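Local coordinates for short chain dehydrogenase (Salmonella typhi, PDB 3G1T), which probably catalyses the NAD(P)-dependent oxidation or reduction of an as yet unidentified substrate, at residues D10-Q13 and N14-I17; T77-E80 and C81-A85; T169-F172 and A173-G176; Q179-A182 and D183-N187. All blocks are in the same frame, centred on the assembly; numbering follows the deposited sequence.

Contact 1: residues D10-Q13 and N14-I17; sequences DLLQ and NRII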
loop_
_atom_site.group_PDB
_atom_site.type_symbol
_atom_site.label_atom_id
_atom_site.label_comp_id
_atom_site.label_asym_id
_atom_site.label_seq_id
_atom_site.Cartn_x
_atom_site.Cartn_y
_atom_site.Cartn_z
ATOM N N ASP A 10 31.203 -19.137 -7.015
ATOM C CA ASP A 10 30.173 -20.147 -7.103
ATOM C C ASP A 10 29.175 -20.038 -5.961
ATOM O O ASP A 10 28.437 -20.996 -5.668
ATOM C CB ASP A 10 30.772 -21.559 -7.194
ATOM C CG ASP A 10 31.612 -21.916 -6.033
ATOM O OD1 ASP A 10 31.929 -21.032 -5.222
ATOM O OD2 ASP A 10 31.926 -23.114 -5.939
ATOM N N LEU A 11 29.066 -18.833 -5.373
ATOM C CA LEU A 11 27.965 -18.606 -4.372
ATOM C C LEU A 11 26.605 -19.181 -4.762
ATOM O O LEU A 11 25.942 -19.803 -3.893
ATOM C CB LEU A 11 27.819 -17.104 -4.098
ATOM C CG LEU A 11 26.835 -16.648 -2.990
ATOM C CD1 LEU A 11 27.416 -17.020 -1.595
ATOM C CD2 LEU A 11 26.508 -15.190 -3.125
ATOM N N LEU A 12 26.163 -18.941 -6.018
ATOM C CA LEU A 12 24.781 -19.284 -6.422
ATOM C C LEU A 12 24.716 -20.560 -7.296
ATOM O O LEU A 12 23.724 -20.858 -7.951
ATOM C CB LEU A 12 24.169 -18.026 -7.122
ATOM C CG LEU A 12 24.086 -16.817 -6.173
ATOM C CD1 LEU A 12 23.351 -15.664 -7.040
ATOM C CD2 LEU A 12 23.351 -17.112 -4.797
ATOM N N GLN A 13 25.797 -21.344 -7.266
ATOM C CA GLN A 13 25.901 -22.463 -8.204
ATOM C C GLN A 13 24.708 -23.373 -8.075
ATOM O O GLN A 13 24.354 -23.862 -6.958
ATOM C CB GLN A 13 27.187 -23.254 -7.923
ATOM C CG GLN A 13 27.444 -24.319 -8.986
ATOM C CD GLN A 13 27.633 -23.729 -10.410
ATOM O OE1 GLN A 13 28.414 -22.757 -10.663
ATOM N NE2 GLN A 13 26.908 -24.302 -11.333
ATOM N N ASN A 14 24.058 -23.625 -9.205
ATOM C CA ASN A 14 22.835 -24.443 -9.308
ATOM C C ASN A 14 21.590 -23.899 -8.656
ATOM O O ASN A 14 20.558 -24.614 -8.637
ATOM C CB ASN A 14 23.034 -25.926 -8.835
ATOM C CG ASN A 14 24.228 -26.580 -9.421
ATOM O OD1 ASN A 14 24.552 -26.311 -10.546
ATOM N ND2 ASN A 14 24.909 -27.485 -8.654
ATOM N N ARG A 15 21.610 -22.637 -8.207
ATOM C CA ARG A 15 20.371 -22.106 -7.584
ATOM C C ARG A 15 19.516 -21.513 -8.681
ATOM O O ARG A 15 20.030 -20.817 -9.568
ATOM C CB ARG A 15 20.676 -21.114 -6.474
ATOM C CG ARG A 15 21.525 -21.816 -5.448
ATOM C CD ARG A 15 21.505 -21.079 -4.189
ATOM N NE ARG A 15 20.283 -21.133 -3.407
ATOM C CZ ARG A 15 19.887 -22.191 -2.666
ATOM N NH1 ARG A 15 20.486 -23.390 -2.687
ATOM N NH2 ARG A 15 18.807 -22.069 -1.910
ATOM N N ILE A 16 18.236 -21.808 -8.626
ATOM C CA ILE A 16 17.318 -21.473 -9.773
ATOM C C ILE A 16 16.603 -20.160 -9.372
ATOM O O ILE A 16 15.835 -20.172 -8.393
ATOM C CB ILE A 16 16.263 -22.573 -9.985
ATOM C CG1 ILE A 16 16.989 -23.943 -10.171
ATOM C CG2 ILE A 16 15.391 -22.234 -11.209
ATOM C CD1 ILE A 16 16.134 -25.155 -10.041
ATOM N N ILE A 17 16.821 -19.048 -10.085
ATOM C CA ILE A 17 16.310 -17.766 -9.584
ATOM C C ILE A 17 15.587 -17.071 -10.695
ATOM O O ILE A 17 16.149 -16.893 -11.774
ATOM C CB ILE A 17 17.449 -16.893 -9.120
ATOM C CG1 ILE A 17 18.327 -17.720 -8.132
ATOM C CG2 ILE A 17 16.969 -15.479 -8.589
ATOM C CD1 ILE A 17 19.469 -16.871 -7.619
#

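Contact 2: residues T77-E80 and C81-A85; sequences TAEE and CRQVA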
loop_
_atom_site.group_PDB
_atom_site.type_symbol
_atom_site.label_atom_id
_atom_site.label_comp_id
_atom_site.label_asym_id
_atom_site.label_seq_id
_atom_site.Cartn_x
_atom_site.Cartn_y
_atom_site.Cartn_z
ATOM N N THR A 77 -3.636 -11.754 -15.349
ATOM C CA THR A 77 -4.624 -12.383 -14.477
ATOM C C THR A 77 -3.963 -13.367 -13.539
ATOM O O THR A 77 -2.856 -13.823 -13.796
ATOM C CB THR A 77 -5.715 -13.134 -15.330
ATOM O OG1 THR A 77 -5.132 -14.284 -15.983
ATOM C CG2 THR A 77 -6.346 -12.154 -16.428
ATOM N N ALA A 78 -4.630 -13.686 -12.442
ATOM C CA ALA A 78 -4.207 -14.799 -11.569
ATOM C C ALA A 78 -3.869 -16.087 -12.384
ATOM O O ALA A 78 -2.824 -16.705 -12.182
ATOM C CB ALA A 78 -5.299 -15.075 -10.527
ATOM N N GLU A 79 -4.743 -16.473 -13.307
ATOM C CA GLU A 79 -4.537 -17.675 -14.171
ATOM C C GLU A 79 -3.281 -17.557 -15.050
ATOM O O GLU A 79 -2.541 -18.528 -15.226
ATOM C CB GLU A 79 -5.782 -17.892 -15.037
ATOM C CG GLU A 79 -5.792 -19.157 -15.899
ATOM C CD GLU A 79 -5.539 -20.448 -15.106
ATOM O OE1 GLU A 79 -5.956 -20.547 -13.920
ATOM O OE2 GLU A 79 -4.925 -21.380 -15.685
ATOM N N GLU A 80 -3.031 -16.383 -15.604
ATOM C CA GLU A 80 -1.727 -16.162 -16.325
ATOM C C GLU A 80 -0.469 -16.322 -15.439
ATOM O O GLU A 80 0.562 -16.873 -15.880
ATOM C CB GLU A 80 -1.708 -14.779 -17.026
ATOM C CG GLU A 80 -2.466 -14.808 -18.396
ATOM C CD GLU A 80 -2.704 -13.425 -19.023
ATOM O OE1 GLU A 80 -2.769 -12.417 -18.299
ATOM O OE2 GLU A 80 -2.871 -13.367 -20.267
ATOM N N CYS A 81 -0.558 -15.832 -14.206
ATOM C CA CYS A 81 0.532 -16.046 -13.208
ATOM C C CYS A 81 0.678 -17.546 -12.908
ATOM O O CYS A 81 1.808 -18.041 -12.846
ATOM C CB CYS A 81 0.271 -15.257 -11.916
ATOM S SG CYS A 81 0.387 -13.499 -12.207
ATOM N N ARG A 82 -0.452 -18.257 -12.731
ATOM C CA ARG A 82 -0.429 -19.712 -12.499
ATOM C C ARG A 82 0.205 -20.473 -13.725
ATOM O O ARG A 82 0.915 -21.474 -13.520
ATOM C CB ARG A 82 -1.827 -20.307 -12.182
ATOM C CG ARG A 82 -2.517 -19.962 -10.825
ATOM C CD ARG A 82 -1.739 -20.281 -9.487
ATOM N NE ARG A 82 -2.500 -19.851 -8.307
ATOM C CZ ARG A 82 -2.200 -20.140 -7.036
ATOM N NH1 ARG A 82 -1.132 -20.879 -6.727
ATOM N NH2 ARG A 82 -2.992 -19.701 -6.059
ATOM N N GLN A 83 -0.046 -19.979 -14.949
ATOM C CA GLN A 83 0.561 -20.568 -16.165
ATOM C C GLN A 83 2.049 -20.487 -16.163
ATOM O O GLN A 83 2.715 -21.464 -16.534
ATOM C CB GLN A 83 0.039 -19.922 -17.481
ATOM C CG GLN A 83 -1.431 -20.207 -17.904
ATOM C CD GLN A 83 -2.038 -19.092 -18.843
ATOM O OE1 GLN A 83 -1.316 -18.400 -19.595
ATOM N NE2 GLN A 83 -3.380 -18.934 -18.798
ATOM N N VAL A 84 2.608 -19.367 -15.694
ATOM C CA VAL A 84 4.052 -19.233 -15.534
ATOM C C VAL A 84 4.615 -20.222 -14.528
ATOM O O VAL A 84 5.650 -20.830 -14.798
ATOM C CB VAL A 84 4.479 -17.739 -15.180
ATOM C CG1 VAL A 84 6.002 -17.596 -14.754
ATOM C CG2 VAL A 84 4.060 -16.761 -16.341
ATOM N N ALA A 85 3.940 -20.359 -13.375
ATOM C CA ALA A 85 4.394 -21.226 -12.331
ATOM C C ALA A 85 4.363 -22.664 -12.839
ATOM O O ALA A 85 5.266 -23.425 -12.593
ATOM C CB ALA A 85 3.486 -21.087 -11.094
HETATM O O HOH W 1 1.066 -16.567 -18.691
#

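Contact 3: residues T169-F172 and A173-G176; sequences TSKF and ATEG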
loop_
_atom_site.group_PDB
_atom_site.type_symbol
_atom_site.label_atom_id
_atom_site.label_comp_id
_atom_site.label_asym_id
_atom_site.label_seq_id
_atom_site.Cartn_x
_atom_site.Cartn_y
_atom_site.Cartn_z
ATOM N N THR A 169 2.995 5.333 -2.145
ATOM C CA THR A 169 1.855 4.530 -1.630
ATOM C C THR A 169 2.135 3.066 -1.925
ATOM O O THR A 169 1.962 2.193 -1.028
ATOM C CB THR A 169 0.508 5.018 -2.175
ATOM O OG1 THR A 169 0.367 6.422 -1.871
ATOM C CG2 THR A 169 -0.725 4.265 -1.491
ATOM N N SER A 170 2.489 2.767 -3.177
ATOM C CA SER A 170 2.707 1.335 -3.597
ATOM C C SER A 170 3.950 0.711 -2.970
ATOM O O SER A 170 3.998 -0.523 -2.789
ATOM C CB SER A 170 2.852 1.225 -5.124
ATOM O OG SER A 170 4.163 1.643 -5.549
ATOM N N LYS A 171 4.991 1.526 -2.651
ATOM C CA LYS A 171 6.154 0.995 -1.979
ATOM C C LYS A 171 5.917 0.798 -0.442
ATOM O O LYS A 171 6.447 -0.154 0.137
ATOM C CB LYS A 171 7.422 1.826 -2.340
ATOM C CG LYS A 171 7.729 1.767 -3.872
ATOM C CD LYS A 171 7.966 0.340 -4.390
ATOM C CE LYS A 171 8.512 0.192 -5.832
ATOM N NZ LYS A 171 8.664 -1.295 -6.147
ATOM N N PHE A 172 5.128 1.665 0.183
ATOM C CA PHE A 172 4.657 1.356 1.549
ATOM C C PHE A 172 3.901 0.030 1.483
ATOM O O PHE A 172 4.121 -0.886 2.336
ATOM C CB PHE A 172 3.728 2.480 2.025
ATOM C CG PHE A 172 4.422 3.499 2.879
ATOM C CD1 PHE A 172 5.203 4.517 2.256
ATOM C CD2 PHE A 172 4.385 3.409 4.252
ATOM C CE1 PHE A 172 5.859 5.473 3.037
ATOM C CE2 PHE A 172 5.012 4.378 5.109
ATOM C CZ PHE A 172 5.791 5.435 4.447
ATOM N N ALA A 173 3.017 -0.154 0.486
ATOM C CA ALA A 173 2.236 -1.427 0.396
ATOM C C ALA A 173 3.176 -2.626 0.208
ATOM O O ALA A 173 2.944 -3.769 0.726
ATOM C CB ALA A 173 1.243 -1.386 -0.802
ATOM N N THR A 174 4.252 -2.395 -0.559
ATOM C CA THR A 174 5.211 -3.460 -0.787
ATOM C C THR A 174 5.926 -3.860 0.538
ATOM O O THR A 174 6.112 -5.103 0.803
ATOM C CB THR A 174 6.308 -2.977 -1.811
ATOM O OG1 THR A 174 5.648 -2.694 -3.058
ATOM C CG2 THR A 174 7.317 -4.128 -2.025
ATOM N N GLU A 175 6.339 -2.877 1.375
ATOM C CA GLU A 175 6.909 -3.210 2.750
ATOM C C GLU A 175 5.917 -4.022 3.617
ATOM O O GLU A 175 6.288 -5.013 4.214
ATOM C CB GLU A 175 7.351 -1.914 3.503
ATOM C CG GLU A 175 8.478 -1.174 2.624
ATOM C CD GLU A 175 9.891 -1.743 2.818
ATOM O OE1 GLU A 175 10.003 -2.827 3.473
ATOM O OE2 GLU A 175 10.891 -1.085 2.357
ATOM N N GLY A 176 4.681 -3.578 3.675
ATOM C CA GLY A 176 3.639 -4.335 4.374
ATOM C C GLY A 176 3.479 -5.774 3.899
ATOM O O GLY A 176 3.452 -6.757 4.711
HETATM O O HOH W 2 6.356 -3.678 -5.553
#

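Contact 4: residues Q179-A182 and D183-N187; sequences QVLA and DEYQN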
loop_
_atom_site.group_PDB
_atom_site.type_symbol
_atom_site.label_atom_id
_atom_site.label_comp_id
_atom_site.label_asym_id
_atom_site.label_seq_id
_atom_site.Cartn_x
_atom_site.Cartn_y
_atom_site.Cartn_z
ATOM N N GLN A 179 6.377 -7.824 4.885
ATOM C CA GLN A 179 6.328 -8.161 6.362
ATOM C C GLN A 179 5.323 -9.249 6.664
ATOM O O GLN A 179 5.691 -10.124 7.455
ATOM C CB GLN A 179 5.969 -6.951 7.225
ATOM C CG GLN A 179 7.117 -5.918 7.177
ATOM C CD GLN A 179 6.880 -4.771 8.118
ATOM O OE1 GLN A 179 6.105 -4.869 9.076
ATOM N NE2 GLN A 179 7.576 -3.656 7.868
ATOM N N VAL A 180 4.178 -9.253 5.985
ATOM C CA VAL A 180 3.154 -10.372 6.169
ATOM C C VAL A 180 3.790 -11.707 5.767
ATOM O O VAL A 180 3.726 -12.704 6.524
ATOM C CB VAL A 180 1.860 -10.108 5.428
ATOM C CG1 VAL A 180 0.856 -11.336 5.509
ATOM C CG2 VAL A 180 1.189 -8.887 6.094
ATOM N N LEU A 181 4.358 -11.742 4.539
ATOM C CA LEU A 181 4.975 -12.952 4.011
ATOM C C LEU A 181 6.121 -13.443 4.908
ATOM O O LEU A 181 6.208 -14.652 5.250
ATOM C CB LEU A 181 5.577 -12.649 2.584
ATOM C CG LEU A 181 4.505 -12.563 1.558
ATOM C CD1 LEU A 181 4.981 -11.755 0.325
ATOM C CD2 LEU A 181 4.041 -13.953 1.041
ATOM N N ALA A 182 6.963 -12.495 5.346
ATOM C CA ALA A 182 8.126 -12.864 6.141
ATOM C C ALA A 182 7.605 -13.489 7.429
ATOM O O ALA A 182 8.172 -14.509 7.868
ATOM C CB ALA A 182 8.912 -11.594 6.485
ATOM N N ASP A 183 6.596 -12.848 8.056
ATOM C CA ASP A 183 5.995 -13.474 9.333
ATOM C C ASP A 183 5.408 -14.832 9.082
ATOM O O ASP A 183 5.623 -15.760 9.875
ATOM C CB ASP A 183 4.934 -12.564 9.900
ATOM C CG ASP A 183 4.616 -12.885 11.413
ATOM O OD1 ASP A 183 5.563 -13.110 12.222
ATOM O OD2 ASP A 183 3.478 -12.775 11.799
ATOM N N GLU A 184 4.783 -15.053 7.953
ATOM C CA GLU A 184 4.176 -16.362 7.698
ATOM C C GLU A 184 5.163 -17.492 7.475
ATOM O O GLU A 184 4.770 -18.669 7.642
ATOM C CB GLU A 184 3.253 -16.316 6.485
ATOM C CG GLU A 184 2.014 -15.352 6.816
ATOM C CD GLU A 184 0.967 -15.298 5.711
ATOM O OE1 GLU A 184 1.095 -15.889 4.614
ATOM O OE2 GLU A 184 -0.092 -14.629 5.900
ATOM N N TYR A 185 6.387 -17.138 7.060
ATOM C CA TYR A 185 7.423 -18.138 6.693
ATOM C C TYR A 185 8.555 -18.162 7.710
ATOM O O TYR A 185 9.520 -18.854 7.515
ATOM C CB TYR A 185 7.910 -18.008 5.237
ATOM C CG TYR A 185 6.752 -18.389 4.306
ATOM C CD1 TYR A 185 6.469 -19.742 4.081
ATOM C CD2 TYR A 185 5.920 -17.389 3.655
ATOM C CE1 TYR A 185 5.371 -20.104 3.251
ATOM C CE2 TYR A 185 4.871 -17.732 2.817
ATOM C CZ TYR A 185 4.580 -19.070 2.640
ATOM O OH TYR A 185 3.474 -19.349 1.873
ATOM N N GLN A 186 8.431 -17.385 8.775
ATOM C CA GLN A 186 9.589 -17.071 9.607
ATOM C C GLN A 186 10.322 -18.322 10.131
ATOM O O GLN A 186 11.524 -18.326 10.143
ATOM C CB GLN A 186 9.148 -16.186 10.756
ATOM C CG GLN A 186 10.021 -14.984 10.986
ATOM C CD GLN A 186 11.166 -15.261 11.920
ATOM O OE1 GLN A 186 12.090 -14.433 12.063
ATOM N NE2 GLN A 186 11.120 -16.418 12.606
ATOM N N ASN A 187 9.614 -19.384 10.562
ATOM C CA ASN A 187 10.333 -20.546 11.059
ATOM C C ASN A 187 10.482 -21.667 9.999
ATOM O O ASN A 187 10.871 -22.826 10.325
ATOM C CB ASN A 187 9.689 -20.997 12.410
ATOM C CG ASN A 187 8.281 -21.699 12.236
ATOM O OD1 ASN A 187 7.783 -21.850 11.134
ATOM N ND2 ASN A 187 7.677 -22.194 13.367
#

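Contact 1: residues D10-Q13 and N14-I17
Arg15 meets Leu12 across a type II beta turn, whose closing bond runs from Arg15 N to Leu12 O over 2.8 Å with an N-H...O angle of 162°. A type I turn from Asp10 to Gln13 precedes it, closed by Gln13 N on Asp10 O, so the two turns overlap just before the strand. The backbone of the turn sets Arg15 CB 3.4 Å from Leu12 O. With chi1 at -58°, CG sits beside its own backbone N, on the side where the Leu12 carbonyl lies, and comes to 3.5 Å from that same oxygen. Farther out, CD comes within 4.4 Å of Leu12 CD2, a loose apolar touch, and there the chain bends at chi3. The guanidinium then leaves the turn: NH1 forms a salt bridge with Asp145, and NH2 has weaker links to Asp96 and the Ala146 carbonyl. A magnesium ion lies about 4 Å from the nearest atom of this side chain, too far to be bound by it. At the corner of the turn, Gln13 NE2 donates to Asn14 OD1 over 3.2 Å. The amide planes stand nearly perpendicular, and the donor, though Asn14 OD1 lies close to the Gln13 amide plane, comes from above the Asn14 carbonyl plane. On the buried side, Leu12 CD1 meets Ile17 CD1 at 4.1 Å, the two side chains crossing at about a right angle. Leu12 and Ile17 both pack against Tyr34 of helix 25-36 and Met231 of helix 224-231, while strand 16-19, which begins here, runs between strands 40-45 and 97-99.

Contact 2: residues T77-E80 and C81-A85
Glu80 and Gln83 are joined by water 1, which donates to Glu80 O at 2.9 Å and to Gln83 OE1 at 3.1 Å, bridging a main-chain carbonyl and a side-chain amide one turn apart. The backbone bonds form a regular i to i+4 ladder: Cys81 N to Thr77 O, Arg82 N to Ala78 O, Gln83 N to Glu79 O and Val84 N to Glu80 O. Reciprocal side-chain bonds close the start of the helix. Glu80 N donates to Thr77 OG1 over 3.0 Å, and Thr77 N returns a bond of 3.1 Å to Glu80 OE1, met on the anti side of the carboxylate. Among the remaining contacts, Cys81 SG lies 3.6 Å from Thr77 O, and Gln83 NE2 approaches Glu79 CG at 3.8 Å, the two side chains crossing at about a right angle. The Arg82 chain bends at chi2 and heads for Gln135 and Ala136 of helix 116-142; its NE stays 6.6 Å from Glu79 OE1, so no salt bridge forms. Ala78 packs on Pro116 of the second subunit. The paired Thr77 and Glu80 bonds define a capping box, with Thr77 as N-cap of helix 78-91, which follows strand 67-70 in this Rossmann-type fold.

Contact 3: residues T169-F172 and A173-G176
The Tyr-x-x-x-Lys signature of short-chain dehydrogenases ends at Lys171, which meets Thr174 one turn farther along helix 165-185, with Tyr167 supplying the other end of the motif. In relatives this Tyr and Lys serve catalysis, so Lys171 is probably part of the active site. The helix links strands 147-152 and 190-196 in a beta-alpha-beta unit. The Lys171 and Thr174 side chains lie side by side and point the same way, with Lys171 CD 4.0 Å from Thr174 OG1. Farther along, Lys171 NZ is hydrogen-bonded to Thr152 O and is more weakly linked, at 3.4 Å, to water 2, so its tip is directed toward the end of strand 147-152. The Glu175 chain turns away at chi2, its CG passing 3.4 Å from Lys171 O; OE2 collects a salt bridge from Arg158 and bonds from Ser153 and Thr242. On another face, Ala173 CB sits 3.5 Å from Ser170 O and packs against Val127 of helix 116-142, while Phe172 meets Phe172 of the second subunit. Gly176 N bonds to Phe172 O with a nearly straight N-H...O angle of 176°. The Thr174 hydroxyl lies beside the backbone N (chi1 -63°), so OG1 reaches, at 2.7 Å, the Ser170 O that Thr174 N already bonds at 2.9 Å, the two donors coming from opposite faces of the carbonyl plane. Water 2 donates to that same OG1 at 2.8 Å.

Contact 4: residues Q179-A182 and D183-N187
Val180 and Glu184 lie side by side along the last turns of helix 165-185, pointing the same way, with Val180 CG1 3.4 Å from Glu184 OE2. This is the close-packed part of the contact. Glu184 CG sits beside its own backbone N (chi1 -65°) and passes 3.2 Å from Val180 O, the carbonyl that also accepts Glu184 N at 2.9 Å; the chain then runs extended, which carries the carboxylate past the valine methyl. Next to it, the Tyr185 ring presents its edge to Leu181 O, with CD2 3.2 Å from that oxygen, while Leu181 CD2 touches CE2 more loosely at 4.3 Å. Both of these residues face the protein interior: Leu181 packs on Val192 of strand 190-196, and Tyr185 on Leu190 of the same strand and on Leu138 and Leu142 of helix 116-142. Toward the helix end the hydrogen bonding becomes irregular. Tyr185 N makes a weak bond to Leu181 O (129°) and a hydrogen bond of 3.3 Å to Ala182 O, the donor lying above that carbonyl plane. On the solvent side are the exposed Asp183 and Gln186, joined by a weak bond from Gln186 N to Asp183 O; Gln186 CB lies 3.5 Å from Ala182 O. The acidic tips look across the dimer interface: Asp183 OD2 accepts from Ala162 N, and the Glu184 oxygens from Met111 N and Asn163 N, all of the second subunit. Two carboxylates thus satisfy backbone N-H groups of the neighbouring subunit, which would probably favour their ionised form and tie this helix end to dimer assembly.

Contacts 3 and 4 share helix 165-185, with centres about 16 Å apart; contact 3 is wholly buried, whereas contact 4 passes from interior to surface as the helix runs out. Contacts 1 and 2 are partly buried and sit at the starts of other elements, strand 16-19 and helix 78-91, with their centres about 25 Å apart. Contacts 2, 3 and 4 all reach the second subunit, contact 2 by packing of Ala78; contact 1 does not. Chemistry follows place. Turn closure and an arginine paired with Asp145 mark contact 1, reciprocal capping marks contact 2, polar groups held inside the protein mark contact 3, and carboxylates serving the dimer mark contact 4. Contacts 1 and 3 lie on opposite sides of the chain's centre.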